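Local atomic coordinates of predicted protease of the collagenase family (Methanopyrus kandleri, PDB entry 5D88), a protein that binds a zinc ion and probably acts as a peptidase of the U32 family, built on a TIM barrel. Residues A[48-53]-A[61-66]; A[91-96]-A[120-125]; A[101-106]-A[130-135]; A[139-144]-A[202-207]. All blocks are in the same frame, centred on the assembly; numbering follows the deposited sequence.

Contact 1: residues A[48-53]-A[61-66]; sequences VTEHGV and PETYEV
The carboxylate of E50 takes the T63 hydroxyl at OE2, while CG of the same glutamate lies over the centre of one face of the H51 ring, 3.9 Å above its plane. The two side chains cross obliquely, and T63 OG1 donates to E50 OE2 in a very short bond of 2.5 Å, its exact length doubtful. E50 can bridge this gap because its CG sits between the backbone N and the carbonyl carbon (chi1 72°) and the chain then runs out extended. A second flat group, the carbonyl of P61, is gripped from the other segment by T49. T49 OG1 donates to P61 O over 2.7 Å, tilted 22° from the carbonyl plane, and T49 OG1 also rests 3.5 Å from P61 CD. One water ties the two bonds together. It accepts from E50 N, donates to T63 OG1 at 3.1 Å and makes a weak bond to P61 O, so the T63 hydroxyl gives to E50 and receives from the water. Beneath this polar layer, V48 CG1 meets V66 CG1 at 4.1 Å, the two side chains crossing at about a right angle; L109 and L113 of helix 98-113 continue this apolar side. E62 is the N-cap of helix 63-75, and its backbone N donates to E65 OE2, whose carboxylate also makes a salt bridge through OE1 to R59. The short 3-10 turn 49-51 is thereby pinned to the first turn of the helix, closing a beta-alpha loop of the TIM barrel between strand 43-47 and helix 63-75.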
loop_
_atom_site.group_PDB
_atom_site.type_symbol
_atom_site.label_atom_id
_atom_site.label_comp_id
_atom_site.label_asym_id
_atom_site.label_seq_id
_atom_site.Cartn_x
_atom_site.Cartn_y
_atom_site.Cartn_z
ATOM N N VAL A 48 -13.089 -11.890 -8.822
ATOM C CA VAL A 48 -14.077 -12.431 -7.891
ATOM C C VAL A 48 -14.385 -11.303 -6.915
ATOM O O VAL A 48 -13.897 -11.258 -5.781
ATOM C CB VAL A 48 -13.624 -13.742 -7.223
ATOM C CG1 VAL A 48 -13.685 -14.875 -8.258
ATOM C CG2 VAL A 48 -12.229 -13.637 -6.624
ATOM N N THR A 49 -15.223 -10.392 -7.392
ATOM C CA THR A 49 -15.394 -9.070 -6.812
ATOM C C THR A 49 -15.632 -9.092 -5.315
ATOM O O THR A 49 -14.988 -8.347 -4.563
ATOM C CB THR A 49 -16.553 -8.408 -7.535
ATOM O OG1 THR A 49 -16.296 -8.511 -8.947
ATOM C CG2 THR A 49 -16.689 -6.967 -7.115
ATOM N N GLU A 50 -16.604 -9.881 -4.868
ATOM C CA GLU A 50 -17.032 -9.801 -3.485
ATOM C C GLU A 50 -15.978 -10.323 -2.507
ATOM O O GLU A 50 -16.151 -10.148 -1.308
ATOM C CB GLU A 50 -18.358 -10.555 -3.305
ATOM C CG GLU A 50 -18.261 -12.068 -3.364
ATOM C CD GLU A 50 -19.490 -12.773 -2.786
ATOM O OE1 GLU A 50 -19.704 -12.746 -1.556
ATOM O OE2 GLU A 50 -20.247 -13.375 -3.561
ATOM N N HIS A 51 -14.877 -10.893 -2.988
ATOM C CA HIS A 51 -13.781 -11.304 -2.135
ATOM C C HIS A 51 -12.607 -10.337 -2.124
ATOM O O HIS A 51 -11.628 -10.591 -1.408
ATOM C CB HIS A 51 -13.354 -12.700 -2.541
ATOM C CG HIS A 51 -14.440 -13.694 -2.309
ATOM N ND1 HIS A 51 -14.984 -14.471 -3.307
ATOM C CD2 HIS A 51 -15.134 -13.979 -1.185
ATOM C CE1 HIS A 51 -15.945 -15.224 -2.796
ATOM N NE2 HIS A 51 -16.056 -14.944 -1.510
ATOM N N GLY A 52 -12.700 -9.222 -2.857
ATOM C CA GLY A 52 -11.717 -8.157 -2.786
ATOM C C GLY A 52 -10.764 -8.129 -3.962
ATOM O O GLY A 52 -9.961 -9.049 -4.164
ATOM N N VAL A 53 -10.870 -7.059 -4.747
ATOM C CA VAL A 53 -10.068 -6.829 -5.942
ATOM C C VAL A 53 -9.457 -5.432 -5.840
ATOM O O VAL A 53 -10.178 -4.454 -5.612
ATOM C CB VAL A 53 -10.916 -6.962 -7.223
ATOM C CG1 VAL A 53 -10.043 -6.696 -8.457
ATOM C CG2 VAL A 53 -11.541 -8.364 -7.302
ATOM N N PRO A 61 -17.707 -7.939 -12.039
ATOM C CA PRO A 61 -18.868 -8.822 -12.194
ATOM C C PRO A 61 -19.421 -9.251 -10.853
ATOM O O PRO A 61 -18.668 -9.468 -9.901
ATOM C CB PRO A 61 -18.301 -10.025 -12.951
ATOM C CG PRO A 61 -16.860 -10.032 -12.622
ATOM C CD PRO A 61 -16.461 -8.591 -12.453
ATOM N N GLU A 62 -20.748 -9.372 -10.791
ATOM C CA GLU A 62 -21.416 -9.959 -9.640
ATOM C C GLU A 62 -21.174 -11.457 -9.611
ATOM O O GLU A 62 -20.773 -12.066 -10.599
ATOM C CB GLU A 62 -22.925 -9.690 -9.682
ATOM C CG GLU A 62 -23.274 -8.244 -9.968
ATOM C CD GLU A 62 -24.094 -7.608 -8.888
ATOM O OE1 GLU A 62 -24.916 -8.310 -8.262
ATOM O OE2 GLU A 62 -23.909 -6.391 -8.663
ATOM N N THR A 63 -21.453 -12.063 -8.455
ATOM C CA THR A 63 -21.116 -13.469 -8.291
ATOM C C THR A 63 -21.818 -14.343 -9.327
ATOM O O THR A 63 -21.205 -15.268 -9.868
ATOM C CB THR A 63 -21.432 -13.901 -6.868
ATOM O OG1 THR A 63 -20.628 -13.104 -5.992
ATOM C CG2 THR A 63 -21.098 -15.368 -6.665
ATOM N N TYR A 64 -23.085 -14.061 -9.652
ATOM C CA TYR A 64 -23.753 -14.930 -10.621
ATOM C C TYR A 64 -23.111 -14.804 -11.994
ATOM O O TYR A 64 -23.090 -15.775 -12.758
ATOM C CB TYR A 64 -25.257 -14.637 -10.699
ATOM C CG TYR A 64 -25.600 -13.433 -11.536
ATOM C CD1 TYR A 64 -25.811 -13.555 -12.908
ATOM C CD2 TYR A 64 -25.696 -12.168 -10.962
ATOM C CE1 TYR A 64 -26.113 -12.454 -13.686
ATOM C CE2 TYR A 64 -25.998 -11.056 -11.736
ATOM C CZ TYR A 64 -26.206 -11.207 -13.098
ATOM O OH TYR A 64 -26.506 -10.110 -13.878
ATOM N N GLU A 65 -22.547 -13.636 -12.309
ATOM C CA GLU A 65 -21.849 -13.460 -13.582
ATOM C C GLU A 65 -20.542 -14.230 -13.609
ATOM O O GLU A 65 -20.186 -14.821 -14.633
ATOM C CB GLU A 65 -21.540 -11.996 -13.830
ATOM C CG GLU A 65 -22.700 -11.086 -13.961
ATOM C CD GLU A 65 -22.217 -9.675 -14.219
ATOM O OE1 GLU A 65 -21.818 -9.397 -15.372
ATOM O OE2 GLU A 65 -22.175 -8.872 -13.258
ATOM N N VAL A 66 -19.788 -14.176 -12.514
ATOM C CA VAL A 66 -18.539 -14.924 -12.418
ATOM C C VAL A 66 -18.776 -16.393 -12.747
ATOM O O VAL A 66 -18.023 -17.011 -13.509
ATOM C CB VAL A 66 -17.931 -14.748 -11.019
ATOM C CG1 VAL A 66 -16.740 -15.683 -10.812
ATOM C CG2 VAL A 66 -17.526 -13.305 -10.835
HETATM O O HOH W 1 -18.311 -11.382 -6.993
#

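Contact 2: residues A[91-96]-A[120-125]; sequences CEHLSP and VADPYL
A histidine–carboxylate hydrogen bond, H93 to D122, joins two loops that follow neighbouring strands of the TIM barrel, at the interface with the second subunit. H93 NE2 donates to D122 OD2 over 2.8 Å, almost straight at 176°. The oxygen lies in the imidazole plane at the ring edge, whereas the nitrogen meets OD2 on its syn side, somewhat out of the carboxylate plane. With CG of D122 anti to its own backbone N (chi1 -173°), the carboxylate reaches across to the ring from the opposite direction. Its other oxygen is shared: D122 is the N-cap of helix 123-132 and OD1 accepts from Y124 N at 3.1 Å, from above the carboxylate plane, while Y225 of the second subunit also hydrogen-bonds to OD1. These bonds to both oxygens fix the carboxylate's rotation. Over one face of H93 stands the edge of Y124, with CD2 3.6 Å above the middle of the imidazole. The rings form a T-shaped pair, centroids 4.9 Å apart and planes at 74°. L125 CD1 touches H93 CE1 obliquely at 4.2 Å. Zinc lies about 10 Å from the D122 side chain. Behind the contact, Y124 and L125 pack on L102 of helix 98-113, L125 also reaches F86, and V120 ends a strand bonded to strand 136-139.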
loop_
_atom_site.group_PDB
_atom_site.type_symbol
_atom_site.label_atom_id
_atom_site.label_comp_id
_atom_site.label_asym_id
_atom_site.label_seq_id
_atom_site.Cartn_x
_atom_site.Cartn_y
_atom_site.Cartn_z
ATOM N N CYS A 91 -9.100 -5.480 9.282
ATOM C CA CYS A 91 -8.757 -6.246 10.470
ATOM C C CYS A 91 -9.131 -7.719 10.357
ATOM O O CYS A 91 -9.136 -8.425 11.368
ATOM C CB CYS A 91 -9.437 -5.636 11.697
ATOM S SG CYS A 91 -8.622 -4.112 12.313
ATOM N N GLU A 92 -9.448 -8.209 9.162
ATOM C CA GLU A 92 -9.904 -9.594 9.068
ATOM C C GLU A 92 -8.884 -10.568 9.654
ATOM O O GLU A 92 -9.251 -11.511 10.365
ATOM C CB GLU A 92 -10.208 -9.953 7.615
ATOM C CG GLU A 92 -11.680 -10.272 7.403
ATOM C CD GLU A 92 -12.101 -10.226 5.941
ATOM O OE1 GLU A 92 -11.339 -10.716 5.079
ATOM O OE2 GLU A 92 -13.204 -9.701 5.660
ATOM N N HIS A 93 -7.598 -10.357 9.373
ATOM C CA HIS A 93 -6.569 -11.289 9.827
ATOM C C HIS A 93 -6.407 -11.272 11.344
ATOM O O HIS A 93 -5.809 -12.200 11.900
ATOM C CB HIS A 93 -5.223 -10.965 9.140
ATOM C CG HIS A 93 -5.257 -11.036 7.631
ATOM N ND1 HIS A 93 -6.169 -11.806 6.938
ATOM C CD2 HIS A 93 -4.496 -10.418 6.687
ATOM C CE1 HIS A 93 -5.966 -11.666 5.635
ATOM N NE2 HIS A 93 -4.945 -10.843 5.455
ATOM N N LEU A 94 -6.916 -10.241 12.025
ATOM C CA LEU A 94 -6.723 -10.114 13.464
ATOM C C LEU A 94 -7.733 -10.899 14.285
ATOM O O LEU A 94 -7.494 -11.125 15.481
ATOM C CB LEU A 94 -6.802 -8.643 13.876
ATOM C CG LEU A 94 -5.807 -7.739 13.156
ATOM C CD1 LEU A 94 -6.042 -6.294 13.561
ATOM C CD2 LEU A 94 -4.370 -8.165 13.438
ATOM N N SER A 95 -8.856 -11.287 13.695
ATOM C CA SER A 95 -9.903 -11.958 14.451
ATOM C C SER A 95 -9.749 -13.468 14.351
ATOM O O SER A 95 -9.200 -13.976 13.373
ATOM C CB SER A 95 -11.282 -11.560 13.928
ATOM O OG SER A 95 -11.315 -11.569 12.507
ATOM N N PRO A 96 -10.229 -14.233 15.336
ATOM C CA PRO A 96 -10.152 -15.693 15.185
ATOM C C PRO A 96 -10.975 -16.189 14.015
ATOM O O PRO A 96 -10.614 -17.209 13.416
ATOM C CB PRO A 96 -10.674 -16.215 16.531
ATOM C CG PRO A 96 -11.601 -15.136 17.006
ATOM C CD PRO A 96 -10.995 -13.836 16.530
ATOM N N VAL A 120 -3.307 -13.035 -6.534
ATOM C CA VAL A 120 -3.445 -12.390 -5.236
ATOM C C VAL A 120 -2.278 -11.437 -5.026
ATOM O O VAL A 120 -1.232 -11.555 -5.656
ATOM C CB VAL A 120 -3.495 -13.423 -4.092
ATOM C CG1 VAL A 120 -4.664 -14.371 -4.299
ATOM C CG2 VAL A 120 -2.185 -14.207 -3.981
ATOM N N ALA A 121 -2.453 -10.521 -4.089
ATOM C CA ALA A 121 -1.381 -9.647 -3.637
ATOM C C ALA A 121 -0.929 -9.912 -2.210
ATOM O O ALA A 121 0.250 -9.764 -1.905
ATOM C CB ALA A 121 -1.818 -8.196 -3.744
ATOM N N ASP A 122 -1.845 -10.256 -1.319
ATOM C CA ASP A 122 -1.545 -10.316 0.094
ATOM C C ASP A 122 -0.596 -11.473 0.370
ATOM O O ASP A 122 -0.922 -12.617 0.043
ATOM C CB ASP A 122 -2.869 -10.464 0.838
ATOM C CG ASP A 122 -2.747 -10.379 2.367
ATOM O OD1 ASP A 122 -1.666 -10.525 2.931
ATOM O OD2 ASP A 122 -3.799 -10.163 3.015
ATOM N N PRO A 123 0.581 -11.218 0.939
ATOM C CA PRO A 123 1.528 -12.300 1.245
ATOM C C PRO A 123 0.946 -13.417 2.092
ATOM O O PRO A 123 1.350 -14.590 1.982
ATOM C CB PRO A 123 2.636 -11.568 2.015
ATOM C CG PRO A 123 2.504 -10.171 1.731
ATOM C CD PRO A 123 1.100 -9.894 1.321
ATOM N N TYR A 124 0.021 -13.085 2.976
ATOM C CA TYR A 124 -0.563 -14.130 3.805
ATOM C C TYR A 124 -1.400 -15.085 2.961
ATOM O O TYR A 124 -1.387 -16.301 3.192
ATOM C CB TYR A 124 -1.383 -13.472 4.909
ATOM C CG TYR A 124 -2.058 -14.389 5.882
ATOM C CD1 TYR A 124 -1.377 -15.436 6.492
ATOM C CD2 TYR A 124 -3.380 -14.178 6.238
ATOM C CE1 TYR A 124 -2.012 -16.245 7.427
ATOM C CE2 TYR A 124 -4.019 -14.993 7.153
ATOM C CZ TYR A 124 -3.328 -16.014 7.743
ATOM O OH TYR A 124 -3.971 -16.807 8.653
ATOM N N LEU A 125 -2.141 -14.548 1.979
ATOM C CA LEU A 125 -2.904 -15.403 1.076
ATOM C C LEU A 125 -1.991 -16.276 0.233
ATOM O O LEU A 125 -2.326 -17.429 -0.053
ATOM C CB LEU A 125 -3.795 -14.574 0.160
ATOM C CG LEU A 125 -5.217 -14.423 0.634
ATOM C CD1 LEU A 125 -5.230 -13.731 2.010
ATOM C CD2 LEU A 125 -5.967 -13.657 -0.421
#

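Contact 3: residues A[101-106]-A[130-135]; sequences SLRSTL and ATEYDL
R103 curls round to meet Y133 and E132 by folding back on itself, its chain bent at chi2 (-66°) and at chi3. Its CB already lies 4.0 Å from Y133 OH, and CD approaches the same hydroxyl a little more closely. NE then makes the polar bond of the contact, donating to Y133 OH at 2.9 Å and 169°, with the oxygen at the guanidinium edge and in its plane. The hydroxyl's stronger partner is D107, one turn further along helix 98-113. Guanidinium and phenol ring stand nearly perpendicular, their planes 84° apart. This is side-by-side packing of two outer helices of the TIM barrel, 98-113 and 123-132, where Y133 is the first residue to leave the second helix. Farther out, CZ lies beneath E132 CB, which sits over the centre of one guanidinium face. R103 NH2 lies 3.5 Å from Y133 OH. NH1 touches E132 CG at 3.8 Å and hydrogen-bonds to Y99; E132 OE1 is 4.3 Å from R103 NH1, well out of the guanidinium plane, an attraction of charges without a bond. L106 comes over a face of the Y133 ring, L106 CB 3.5 Å from Y133 CZ in a CH-pi contact, and its CD1 extends along the ring to CE1.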
loop_
_atom_site.group_PDB
_atom_site.type_symbol
_atom_site.label_atom_id
_atom_site.label_comp_id
_atom_site.label_asym_id
_atom_site.label_seq_id
_atom_site.Cartn_x
_atom_site.Cartn_y
_atom_site.Cartn_z
ATOM N N SER A 101 -12.789 -17.857 7.649
ATOM C CA SER A 101 -13.370 -17.097 6.537
ATOM C C SER A 101 -12.517 -17.212 5.293
ATOM O O SER A 101 -13.039 -17.349 4.180
ATOM C CB SER A 101 -13.522 -15.617 6.892
ATOM O OG SER A 101 -14.453 -15.456 7.937
ATOM N N LEU A 102 -11.202 -17.110 5.462
ATOM C CA LEU A 102 -10.288 -17.214 4.333
ATOM C C LEU A 102 -10.363 -18.594 3.704
ATOM O O LEU A 102 -10.448 -18.728 2.482
ATOM C CB LEU A 102 -8.865 -16.906 4.794
ATOM C CG LEU A 102 -7.773 -17.089 3.749
ATOM C CD1 LEU A 102 -8.063 -16.212 2.510
ATOM C CD2 LEU A 102 -6.434 -16.751 4.356
ATOM N N ARG A 103 -10.337 -19.643 4.528
ATOM C CA ARG A 103 -10.395 -20.988 3.978
ATOM C C ARG A 103 -11.724 -21.226 3.281
ATOM O O ARG A 103 -11.776 -21.916 2.259
ATOM C CB ARG A 103 -10.172 -22.034 5.077
ATOM C CG ARG A 103 -8.811 -21.972 5.743
ATOM C CD ARG A 103 -7.688 -22.330 4.778
ATOM N NE ARG A 103 -7.949 -23.611 4.139
ATOM C CZ ARG A 103 -7.541 -24.784 4.611
ATOM N NH1 ARG A 103 -6.812 -24.859 5.720
ATOM N NH2 ARG A 103 -7.854 -25.892 3.965
ATOM N N SER A 104 -12.819 -20.677 3.821
ATOM C CA SER A 104 -14.100 -20.815 3.135
ATOM C C SER A 104 -14.050 -20.198 1.744
ATOM O O SER A 104 -14.583 -20.764 0.780
ATOM C CB SER A 104 -15.212 -20.164 3.940
ATOM O OG SER A 104 -16.433 -20.510 3.359
ATOM N N THR A 105 -13.443 -19.019 1.634
ATOM C CA THR A 105 -13.297 -18.348 0.340
ATOM C C THR A 105 -12.439 -19.173 -0.617
ATOM O O THR A 105 -12.805 -19.377 -1.780
ATOM C CB THR A 105 -12.702 -16.955 0.555
ATOM O OG1 THR A 105 -13.632 -16.158 1.290
ATOM C CG2 THR A 105 -12.407 -16.235 -0.778
ATOM N N LEU A 106 -11.296 -19.671 -0.143
ATOM C CA LEU A 106 -10.447 -20.450 -1.032
ATOM C C LEU A 106 -11.113 -21.763 -1.421
ATOM O O LEU A 106 -10.949 -22.213 -2.555
ATOM C CB LEU A 106 -9.087 -20.686 -0.388
ATOM C CG LEU A 106 -8.371 -19.382 -0.034
ATOM C CD1 LEU A 106 -7.047 -19.666 0.617
ATOM C CD2 LEU A 106 -8.184 -18.512 -1.250
ATOM N N ALA A 130 -0.519 -21.606 -1.141
ATOM C CA ALA A 130 0.553 -22.528 -1.520
ATOM C C ALA A 130 0.621 -23.732 -0.585
ATOM O O ALA A 130 0.935 -24.844 -1.016
ATOM C CB ALA A 130 1.889 -21.797 -1.522
ATOM N N THR A 131 0.365 -23.514 0.700
ATOM C CA THR A 131 0.467 -24.581 1.686
ATOM C C THR A 131 -0.716 -25.539 1.626
ATOM O O THR A 131 -0.530 -26.757 1.711
ATOM C CB THR A 131 0.605 -23.975 3.075
ATOM O OG1 THR A 131 1.824 -23.233 3.121
ATOM C CG2 THR A 131 0.673 -25.048 4.130
ATOM N N GLU A 132 -1.938 -25.025 1.505
ATOM C CA GLU A 132 -3.133 -25.834 1.736
ATOM C C GLU A 132 -3.897 -26.237 0.479
ATOM O O GLU A 132 -4.791 -27.098 0.573
ATOM C CB GLU A 132 -4.090 -25.085 2.684
ATOM C CG GLU A 132 -3.456 -24.666 4.024
ATOM C CD GLU A 132 -3.034 -25.841 4.883
ATOM O OE1 GLU A 132 -3.279 -26.987 4.488
ATOM O OE2 GLU A 132 -2.438 -25.625 5.957
ATOM N N TYR A 133 -3.594 -25.643 -0.675
ATOM C CA TYR A 133 -4.331 -25.881 -1.907
ATOM C C TYR A 133 -3.367 -26.340 -2.991
ATOM O O TYR A 133 -2.148 -26.385 -2.796
ATOM C CB TYR A 133 -5.119 -24.620 -2.328
ATOM C CG TYR A 133 -6.221 -24.339 -1.338
ATOM C CD1 TYR A 133 -5.957 -23.622 -0.185
ATOM C CD2 TYR A 133 -7.503 -24.856 -1.512
ATOM C CE1 TYR A 133 -6.936 -23.399 0.767
ATOM C CE2 TYR A 133 -8.492 -24.630 -0.574
ATOM C CZ TYR A 133 -8.195 -23.902 0.572
ATOM O OH TYR A 133 -9.141 -23.676 1.548
ATOM N N ASP A 134 -3.937 -26.708 -4.135
ATOM C CA ASP A 134 -3.192 -27.185 -5.298
ATOM C C ASP A 134 -3.581 -26.372 -6.524
ATOM O O ASP A 134 -3.913 -26.900 -7.580
ATOM C CB ASP A 134 -3.455 -28.665 -5.535
ATOM C CG ASP A 134 -2.567 -29.251 -6.594
ATOM O OD1 ASP A 134 -1.464 -28.722 -6.820
ATOM O OD2 ASP A 134 -2.977 -30.261 -7.204
ATOM N N LEU A 135 -3.595 -25.067 -6.356
ATOM C CA LEU A 135 -3.894 -24.088 -7.392
ATOM C C LEU A 135 -2.608 -23.366 -7.778
ATOM O O LEU A 135 -1.666 -23.281 -6.979
ATOM C CB LEU A 135 -4.923 -23.071 -6.877
ATOM C CG LEU A 135 -6.252 -23.621 -6.391
ATOM C CD1 LEU A 135 -7.100 -22.575 -5.691
ATOM C CD2 LEU A 135 -6.990 -24.182 -7.561
#

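Contact 4: residues A[139-144]-A[202-207]; sequences VSHTAA and FERNLF. With ACT (acetate ion), chain C.
Oxygen O of a bound acetate is gripped from both segments: H141 NE2 donates to it at 2.8 Å and R204 NH2 at 2.9 Å. It lies at the edge of both flat groups, whose planes stand 85° apart. R204 NE adds a weak bond of 3.3 Å to acetate OXT, so the guanidinium meets the anion with two of its nitrogens, and the backbone N atoms of L56 and I193 also hydrogen-bond to the acetate. The arginine arrives extended from CG to NE (chi2 -173°). T142 CG2 lies over one face of its guanidinium, 3.6 Å from NE, and packs along CD too. On the far nitrogen, NH1, two waters each accept at 2.9 Å; one donates to H141 O and the other to T142 O. NH2 is also bonded to the carbonyl of I193, which helps fix the group's rotation. An ST turn, T142 N to S140 OG, shapes the loop after strand 136-139. The acetate probably comes from the crystallisation liquor, but two side chains and two backbone N-H groups converge on it, the R204 side chain about 10 Å from the zinc ion: the site suits a carboxylate, though substrate binding there is not established.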
loop_
_atom_site.group_PDB
_atom_site.type_symbol
_atom_site.label_atom_id
_atom_site.label_comp_id
_atom_site.label_asym_id
_atom_site.label_seq_id
_atom_site.Cartn_x
_atom_site.Cartn_y
_atom_site.Cartn_z
ATOM N N VAL A 139 1.219 -13.981 -8.095
ATOM C CA VAL A 139 1.302 -12.693 -7.418
ATOM C C VAL A 139 0.911 -11.597 -8.403
ATOM O O VAL A 139 1.537 -11.429 -9.461
ATOM C CB VAL A 139 2.698 -12.442 -6.851
ATOM C CG1 VAL A 139 2.751 -11.065 -6.194
ATOM C CG2 VAL A 139 3.065 -13.536 -5.844
ATOM N N SER A 140 -0.117 -10.844 -8.044
ATOM C CA SER A 140 -0.620 -9.760 -8.867
ATOM C C SER A 140 0.387 -8.630 -8.988
ATOM O O SER A 140 1.182 -8.376 -8.091
ATOM C CB SER A 140 -1.906 -9.197 -8.254
ATOM O OG SER A 140 -2.507 -8.236 -9.124
ATOM N N HIS A 141 0.299 -7.900 -10.105
ATOM C CA HIS A 141 1.033 -6.653 -10.228
ATOM C C HIS A 141 0.658 -5.651 -9.141
ATOM O O HIS A 141 1.438 -4.740 -8.872
ATOM C CB HIS A 141 0.802 -6.056 -11.621
ATOM C CG HIS A 141 -0.526 -5.406 -11.780
ATOM N ND1 HIS A 141 -1.682 -6.124 -11.994
ATOM C CD2 HIS A 141 -0.890 -4.104 -11.727
ATOM C CE1 HIS A 141 -2.706 -5.296 -12.037
ATOM N NE2 HIS A 141 -2.252 -4.062 -11.898
ATOM N N THR A 142 -0.506 -5.795 -8.486
ATOM C CA THR A 142 -0.836 -4.837 -7.428
ATOM C C THR A 142 0.013 -5.015 -6.173
ATOM O O THR A 142 -0.028 -4.151 -5.291
ATOM C CB THR A 142 -2.302 -4.937 -7.042
ATOM O OG1 THR A 142 -2.555 -6.263 -6.555
ATOM C CG2 THR A 142 -3.201 -4.614 -8.258
ATOM N N ALA A 143 0.778 -6.103 -6.074
ATOM C CA ALA A 143 1.739 -6.242 -4.993
ATOM C C ALA A 143 3.021 -5.440 -5.230
ATOM O O ALA A 143 3.871 -5.372 -4.328
ATOM C CB ALA A 143 2.083 -7.714 -4.793
ATOM N N ALA A 144 3.194 -4.882 -6.426
ATOM C CA ALA A 144 4.300 -3.965 -6.739
ATOM C C ALA A 144 5.678 -4.620 -6.583
ATOM O O ALA A 144 6.616 -4.005 -6.080
ATOM C CB ALA A 144 4.218 -2.700 -5.891
ATOM N N PHE A 202 -2.997 4.028 -2.646
ATOM C CA PHE A 202 -4.137 4.394 -1.829
ATOM C C PHE A 202 -5.443 4.075 -2.543
ATOM O O PHE A 202 -6.410 3.634 -1.914
ATOM C CB PHE A 202 -4.040 5.882 -1.485
ATOM C CG PHE A 202 -2.753 6.231 -0.784
ATOM C CD1 PHE A 202 -2.629 6.024 0.582
ATOM C CD2 PHE A 202 -1.661 6.705 -1.494
ATOM C CE1 PHE A 202 -1.451 6.308 1.236
ATOM C CE2 PHE A 202 -0.456 6.985 -0.849
ATOM C CZ PHE A 202 -0.351 6.788 0.519
ATOM N N GLU A 203 -5.481 4.301 -3.856
ATOM C CA GLU A 203 -6.697 4.056 -4.614
ATOM C C GLU A 203 -6.996 2.567 -4.706
ATOM O O GLU A 203 -8.160 2.158 -4.616
ATOM C CB GLU A 203 -6.582 4.687 -5.992
ATOM C CG GLU A 203 -7.873 4.637 -6.786
ATOM C CD GLU A 203 -7.790 5.397 -8.086
ATOM O OE1 GLU A 203 -6.679 5.540 -8.633
ATOM O OE2 GLU A 203 -8.849 5.846 -8.565
ATOM N N ARG A 204 -5.962 1.738 -4.852
ATOM C CA ARG A 204 -6.171 0.296 -4.860
ATOM C C ARG A 204 -6.587 -0.229 -3.495
ATOM O O ARG A 204 -7.390 -1.160 -3.420
ATOM C CB ARG A 204 -4.913 -0.406 -5.337
ATOM C CG ARG A 204 -4.601 -0.153 -6.780
ATOM C CD ARG A 204 -3.469 -1.020 -7.107
ATOM N NE ARG A 204 -3.113 -0.997 -8.504
ATOM C CZ ARG A 204 -1.861 -0.982 -8.930
ATOM N NH1 ARG A 204 -0.840 -0.962 -8.067
ATOM N NH2 ARG A 204 -1.627 -0.998 -10.218
ATOM N N ASN A 205 -6.084 0.370 -2.409
ATOM C CA ASN A 205 -6.599 0.033 -1.083
ATOM C C ASN A 205 -8.092 0.324 -1.009
ATOM O O ASN A 205 -8.868 -0.474 -0.469
ATOM C CB ASN A 205 -5.860 0.830 -0.001
ATOM C CG ASN A 205 -4.474 0.274 0.344
ATOM O OD1 ASN A 205 -4.105 -0.857 0.005
ATOM N ND2 ASN A 205 -3.719 1.078 1.093
ATOM N N LEU A 206 -8.508 1.479 -1.534
ATOM C CA LEU A 206 -9.917 1.855 -1.522
ATOM C C LEU A 206 -10.762 0.843 -2.287
ATOM O O LEU A 206 -11.788 0.375 -1.790
ATOM C CB LEU A 206 -10.098 3.250 -2.121
ATOM C CG LEU A 206 -11.544 3.771 -2.183
ATOM C CD1 LEU A 206 -12.125 3.991 -0.798
ATOM C CD2 LEU A 206 -11.589 5.055 -3.044
ATOM N N PHE A 207 -10.368 0.511 -3.518
ATOM C CA PHE A 207 -11.183 -0.440 -4.272
ATOM C C PHE A 207 -11.161 -1.837 -3.640
ATOM O O PHE A 207 -12.131 -2.585 -3.770
ATOM C CB PHE A 207 -10.728 -0.499 -5.726
ATOM C CG PHE A 207 -11.351 0.533 -6.593
ATOM C CD1 PHE A 207 -10.966 1.853 -6.489
ATOM C CD2 PHE A 207 -12.344 0.187 -7.494
ATOM C CE1 PHE A 207 -11.537 2.827 -7.297
ATOM C CE2 PHE A 207 -12.935 1.156 -8.324
ATOM C CZ PHE A 207 -12.535 2.481 -8.215
HETATM C C ACT C . -4.566 -1.410 -12.382
HETATM O O ACT C . -3.332 -1.584 -12.527
HETATM O OXT ACT C . -4.990 -1.410 -11.203
HETATM C CH3 ACT C . -5.476 -1.180 -13.557
HETATM O O HOH W 2 1.599 -2.021 -9.172
HETATM O O HOH W 3 -1.026 -1.627 -5.241
#

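In the fold
From the N terminus, contact 1 closes the loop between strand 43-47 and helix 63-75 before any other opens. Contacts 2 and 3 cross along the chain: 91-96 and 101-106 come first, then 120-125 and 130-135, so helix 123-132 is tied at its start to the loop after strand 79-83 and at its end to helix 98-113; the two contacts meet at L102. Contact 4 follows in series and spans farthest, from the loop after strand 136-139 to helix 200-213. H51 against T105 joins contacts 1 and 3; V53 against F207 joins contacts 1 and 4. Contacts 2 and 4 touch through V120 and S140, and both border the second subunit.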